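Local structure of oxidoreductase (Listeria innocua, 3E18) at residues D190-F202 with A337-S350. The protein binds NAD in a Rossmann-type domain and is probably a dehydrogenase of the GFO/IDH/MocA family, with its substrate unknown. Numbering follows the deposited sequence.
Sequences DSNVKSVSANLSF and AIFEAAETNRTVHS
V196 pairs through its backbone with V348 and turns its side chain to the helix that precedes that strand. The two form an antiparallel hydrogen-bonded pair: V348 N donates to V196 O at 2.8 Å, and V196 N donates to V348 O at 3.0 Å. In a third bond, S350 N gives to K194 O from above the carbonyl plane. From CB, the V196 side chain splits into two methyls, both of which meet the helix. CG1 stands anti to the backbone N (chi1 -169°) and meets CG1 of I338 at 3.6 Å; the two side chains cross at about a right angle. CG2 meets CB of A337, 4.0 Å away.

Further along the strand, the A198 methyl rests on I338 CG2 at 3.8 Å. L200 puts CG against CB of A342 at 3.7 Å, while its CD1 lies at the edge of the F339 ring, near the ring plane. The axes of strand 193-201 and helix 337-344 come within 6.3 Å at an angle of 68°, consistent with the small A198, A341 and A342 between them. Beyond the pairing with 348-349, a water accepts from A198 N and lies 2.6 Å from R346 O.

Strand 348-349 is the outermost strand of the mixed sheet within this chain. The other neighbour of strand 193-201 is strand 211-218, where K194 and S195 both face T217 in a classic beta bulge. I338 and F339 also touch helix 173-188. Along strand 348-349, T347 and H349 hydrogen-bond to T347 and N345 of the second subunit.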
loop_
_atom_site.group_PDB
_atom_site.type_symbol
_atom_site.label_atom_id
_atom_site.label_comp_id
_atom_site.label_asym_id
_atom_site.label_seq_id
_atom_site.Cartn_x
_atom_site.Cartn_y
_atom_site.Cartn_z
ATOM N N ASP A 190 -13.719 2.490 -16.158
ATOM C CA ASP A 190 -15.008 3.054 -16.559
ATOM C C ASP A 190 -15.991 2.883 -15.417
ATOM O O ASP A 190 -16.931 2.072 -15.482
ATOM C CB ASP A 190 -15.517 2.404 -17.859
ATOM C CG ASP A 190 -16.855 2.976 -18.335
ATOM O OD1 ASP A 190 -17.106 4.194 -18.167
ATOM O OD2 ASP A 190 -17.664 2.187 -18.869
ATOM N N SER A 191 -15.755 3.661 -14.363
ATOM C CA SER A 191 -16.539 3.600 -13.137
ATOM C C SER A 191 -16.308 4.871 -12.328
ATOM O O SER A 191 -15.230 5.471 -12.375
ATOM C CB SER A 191 -16.145 2.373 -12.305
ATOM O OG SER A 191 -17.082 2.148 -11.267
ATOM N N ASN A 192 -17.336 5.278 -11.594
ATOM C CA ASN A 192 -17.262 6.447 -10.734
ATOM C C ASN A 192 -16.493 6.121 -9.467
ATOM O O ASN A 192 -16.580 5.005 -8.966
ATOM C CB ASN A 192 -18.669 6.907 -10.345
ATOM C CG ASN A 192 -19.406 7.595 -11.487
ATOM O OD1 ASN A 192 -18.799 8.072 -12.449
ATOM N ND2 ASN A 192 -20.731 7.665 -11.367
ATOM N N VAL A 193 -15.747 7.099 -8.955
ATOM C CA VAL A 193 -15.071 6.962 -7.665
ATOM C C VAL A 193 -16.117 6.942 -6.550
ATOM O O VAL A 193 -16.988 7.805 -6.505
ATOM C CB VAL A 193 -14.048 8.098 -7.436
ATOM C CG1 VAL A 193 -13.472 8.051 -6.025
ATOM C CG2 VAL A 193 -12.933 8.006 -8.454
ATOM N N LYS A 194 -16.031 5.930 -5.688
ATOM C CA LYS A 194 -16.887 5.780 -4.522
ATOM C C LYS A 194 -16.251 6.418 -3.286
ATOM O O LYS A 194 -16.924 7.129 -2.540
ATOM C CB LYS A 194 -17.165 4.299 -4.259
ATOM C CG LYS A 194 -18.319 4.048 -3.294
ATOM C CD LYS A 194 -18.099 2.800 -2.449
ATOM C CE LYS A 194 -18.735 1.570 -3.061
ATOM N NZ LYS A 194 -20.222 1.592 -2.929
ATOM N N SER A 195 -14.957 6.174 -3.063
ATOM C CA SER A 195 -14.301 6.714 -1.874
ATOM C C SER A 195 -12.811 6.951 -2.070
ATOM O O SER A 195 -12.191 6.345 -2.942
ATOM C CB SER A 195 -14.528 5.782 -0.680
ATOM O OG SER A 195 -13.859 4.537 -0.848
ATOM N N VAL A 196 -12.251 7.840 -1.249
ATOM C CA VAL A 196 -10.823 8.214 -1.306
ATOM C C VAL A 196 -10.324 8.450 0.112
ATOM O O VAL A 196 -10.954 9.196 0.870
ATOM C CB VAL A 196 -10.612 9.577 -2.035
ATOM C CG1 VAL A 196 -9.136 9.820 -2.330
ATOM C CG2 VAL A 196 -11.427 9.673 -3.287
ATOM N N SER A 197 -9.187 7.854 0.471
ATOM C CA SER A 197 -8.490 8.248 1.683
ATOM C C SER A 197 -7.107 8.637 1.177
ATOM O O SER A 197 -6.694 8.167 0.134
ATOM C CB SER A 197 -8.395 7.076 2.656
ATOM O OG SER A 197 -7.618 6.007 2.147
ATOM N N ALA A 198 -6.428 9.506 1.891
ATOM C CA ALA A 198 -5.104 9.980 1.444
ATOM C C ALA A 198 -4.316 10.491 2.600
ATOM O O ALA A 198 -4.871 10.883 3.627
ATOM C CB ALA A 198 -5.246 11.096 0.379
ATOM N N ASN A 199 -3.002 10.476 2.426
ATOM C CA ASN A 199 -2.103 11.089 3.385
ATOM C C ASN A 199 -1.004 11.730 2.573
ATOM O O ASN A 199 -0.581 11.196 1.554
ATOM C CB ASN A 199 -1.598 10.059 4.432
ATOM C CG ASN A 199 -0.082 10.148 4.665
ATOM O OD1 ASN A 199 0.423 11.065 5.346
ATOM N ND2 ASN A 199 0.647 9.164 4.130
ATOM N N LEU A 200 -0.603 12.924 2.990
ATOM C CA LEU A 200 0.416 13.679 2.271
ATOM C C LEU A 200 1.741 13.614 3.009
ATOM O O LEU A 200 1.781 13.493 4.233
ATOM C CB LEU A 200 -0.001 15.149 2.123
ATOM C CG LEU A 200 -1.351 15.515 1.505
ATOM C CD1 LEU A 200 -1.605 17.027 1.574
ATOM C CD2 LEU A 200 -1.453 15.022 0.082
ATOM N N SER A 201 2.831 13.725 2.269
ATOM C CA SER A 201 4.142 13.781 2.891
ATOM C C SER A 201 4.652 15.213 2.959
ATOM O O SER A 201 4.628 15.926 1.963
ATOM C CB SER A 201 5.133 12.919 2.117
ATOM O OG SER A 201 6.447 13.138 2.602
ATOM N N PHE A 202 5.114 15.623 4.140
ATOM C CA PHE A 202 5.773 16.909 4.315
ATOM C C PHE A 202 7.120 16.689 4.971
ATOM O O PHE A 202 7.546 17.473 5.826
ATOM C CB PHE A 202 4.923 17.836 5.173
ATOM C CG PHE A 202 3.654 18.268 4.516
ATOM C CD1 PHE A 202 3.646 19.336 3.627
ATOM C CD2 PHE A 202 2.453 17.625 4.808
ATOM C CE1 PHE A 202 2.470 19.745 3.024
ATOM C CE2 PHE A 202 1.275 18.028 4.206
ATOM C CZ PHE A 202 1.284 19.094 3.307
ATOM N N ALA A 337 -10.974 15.889 -3.495
ATOM C CA ALA A 337 -11.252 14.818 -2.517
ATOM C C ALA A 337 -9.996 14.361 -1.778
ATOM O O ALA A 337 -10.036 14.117 -0.576
ATOM C CB ALA A 337 -11.928 13.636 -3.176
ATOM N N ILE A 338 -8.880 14.271 -2.495
ATOM C CA ILE A 338 -7.621 13.820 -1.899
ATOM C C ILE A 338 -7.163 14.826 -0.855
ATOM O O ILE A 338 -6.798 14.444 0.262
ATOM C CB ILE A 338 -6.545 13.590 -2.989
ATOM C CG1 ILE A 338 -6.793 12.237 -3.663
ATOM C CG2 ILE A 338 -5.125 13.660 -2.424
ATOM C CD1 ILE A 338 -6.020 12.036 -4.957
ATOM N N PHE A 339 -7.193 16.107 -1.215
ATOM C CA PHE A 339 -6.749 17.163 -0.305
ATOM C C PHE A 339 -7.615 17.247 0.943
ATOM O O PHE A 339 -7.109 17.403 2.059
ATOM C CB PHE A 339 -6.715 18.496 -1.030
ATOM C CG PHE A 339 -5.462 18.702 -1.817
ATOM C CD1 PHE A 339 -4.218 18.519 -1.214
ATOM C CD2 PHE A 339 -5.513 19.082 -3.148
ATOM C CE1 PHE A 339 -3.053 18.705 -1.928
ATOM C CE2 PHE A 339 -4.331 19.289 -3.871
ATOM C CZ PHE A 339 -3.113 19.099 -3.257
ATOM N N GLU A 340 -8.920 17.112 0.739
ATOM C CA GLU A 340 -9.876 17.073 1.829
ATOM C C GLU A 340 -9.651 15.852 2.736
ATOM O O GLU A 340 -9.662 15.980 3.969
ATOM C CB GLU A 340 -11.299 17.067 1.269
ATOM C CG GLU A 340 -12.374 17.145 2.358
ATOM C CD GLU A 340 -13.767 16.829 1.854
ATOM O OE1 GLU A 340 -14.031 16.955 0.633
ATOM O OE2 GLU A 340 -14.614 16.454 2.692
ATOM N N ALA A 341 -9.441 14.682 2.129
ATOM C CA ALA A 341 -9.215 13.438 2.874
ATOM C C ALA A 341 -7.987 13.541 3.757
ATOM O O ALA A 341 -8.021 13.165 4.928
ATOM C CB ALA A 341 -9.096 12.234 1.909
ATOM N N ALA A 342 -6.907 14.081 3.210
ATOM C CA ALA A 342 -5.686 14.243 3.986
ATOM C C ALA A 342 -5.759 15.327 5.077
ATOM O O ALA A 342 -5.228 15.146 6.174
ATOM C CB ALA A 342 -4.538 14.502 3.061
ATOM N N GLU A 343 -6.404 16.452 4.782
ATOM C CA GLU A 343 -6.511 17.526 5.777
ATOM C C GLU A 343 -7.475 17.188 6.926
ATOM O O GLU A 343 -7.247 17.601 8.053
ATOM C CB GLU A 343 -6.831 18.888 5.123
ATOM C CG GLU A 343 -8.306 19.181 4.872
ATOM C CD GLU A 343 -8.684 20.634 5.153
ATOM O OE1 GLU A 343 -7.958 21.314 5.916
ATOM O OE2 GLU A 343 -9.721 21.090 4.621
ATOM N N THR A 344 -8.522 16.413 6.656
ATOM C CA THR A 344 -9.449 16.037 7.708
ATOM C C THR A 344 -9.170 14.645 8.295
ATOM O O THR A 344 -9.864 14.225 9.225
ATOM C CB THR A 344 -10.909 16.099 7.227
ATOM O OG1 THR A 344 -11.116 15.130 6.195
ATOM C CG2 THR A 344 -11.240 17.499 6.688
ATOM N N ASN A 345 -8.158 13.954 7.762
ATOM C CA ASN A 345 -7.830 12.550 8.134
ATOM C C ASN A 345 -9.073 11.660 8.140
ATOM O O ASN A 345 -9.366 10.958 9.104
ATOM C CB ASN A 345 -7.085 12.500 9.476
ATOM C CG ASN A 345 -6.409 11.157 9.747
ATOM O OD1 ASN A 345 -6.202 10.325 8.851
ATOM N ND2 ASN A 345 -6.057 10.948 11.000
ATOM N N ARG A 346 -9.833 11.746 7.057
ATOM C CA ARG A 346 -11.046 10.984 6.911
ATOM C C ARG A 346 -11.078 10.360 5.527
ATOM O O ARG A 346 -10.231 10.662 4.682
ATOM C CB ARG A 346 -12.253 11.891 7.099
ATOM C CG ARG A 346 -12.566 12.228 8.560
ATOM C CD ARG A 346 -14.028 12.635 8.695
ATOM N NE ARG A 346 -14.456 12.800 10.086
ATOM C CZ ARG A 346 -14.974 11.831 10.840
ATOM N NH1 ARG A 346 -15.114 10.599 10.361
ATOM N NH2 ARG A 346 -15.352 12.095 12.085
ATOM N N THR A 347 -12.034 9.459 5.328
ATOM C CA THR A 347 -12.280 8.858 4.031
ATOM C C THR A 347 -13.456 9.604 3.411
ATOM O O THR A 347 -14.552 9.649 3.976
ATOM C CB THR A 347 -12.597 7.348 4.132
ATOM O OG1 THR A 347 -11.531 6.684 4.811
ATOM C CG2 THR A 347 -12.746 6.735 2.732
ATOM N N VAL A 348 -13.212 10.182 2.247
ATOM C CA VAL A 348 -14.177 11.039 1.570
ATOM C C VAL A 348 -15.025 10.184 0.644
ATOM O O VAL A 348 -14.490 9.447 -0.160
ATOM C CB VAL A 348 -13.422 12.150 0.798
ATOM C CG1 VAL A 348 -14.314 12.855 -0.223
ATOM C CG2 VAL A 348 -12.845 13.150 1.779
ATOM N N HIS A 349 -16.347 10.272 0.772
ATOM C CA HIS A 349 -17.260 9.523 -0.088
ATOM C C HIS A 349 -17.917 10.393 -1.167
ATOM O O HIS A 349 -18.287 11.535 -0.900
ATOM C CB HIS A 349 -18.308 8.817 0.765
ATOM C CG HIS A 349 -17.711 7.947 1.823
ATOM N ND1 HIS A 349 -17.484 8.388 3.109
ATOM C CD2 HIS A 349 -17.254 6.675 1.774
ATOM C CE1 HIS A 349 -16.929 7.416 3.812
ATOM N NE2 HIS A 349 -16.784 6.365 3.027
ATOM N N SER A 350 -18.076 9.810 -2.362
ATOM C CA SER A 350 -18.320 10.521 -3.643
ATOM C C SER A 350 -17.103 11.361 -4.051
ATOM O O SER A 350 -16.891 11.658 -5.239
ATOM C CB SER A 350 -19.598 11.376 -3.625
ATOM O OG SER A 350 -20.697 10.624 -3.132
HETATM O O HOH W 1 -7.622 10.316 4.493
HETATM O O HOH W 2 -5.381 11.169 6.320
#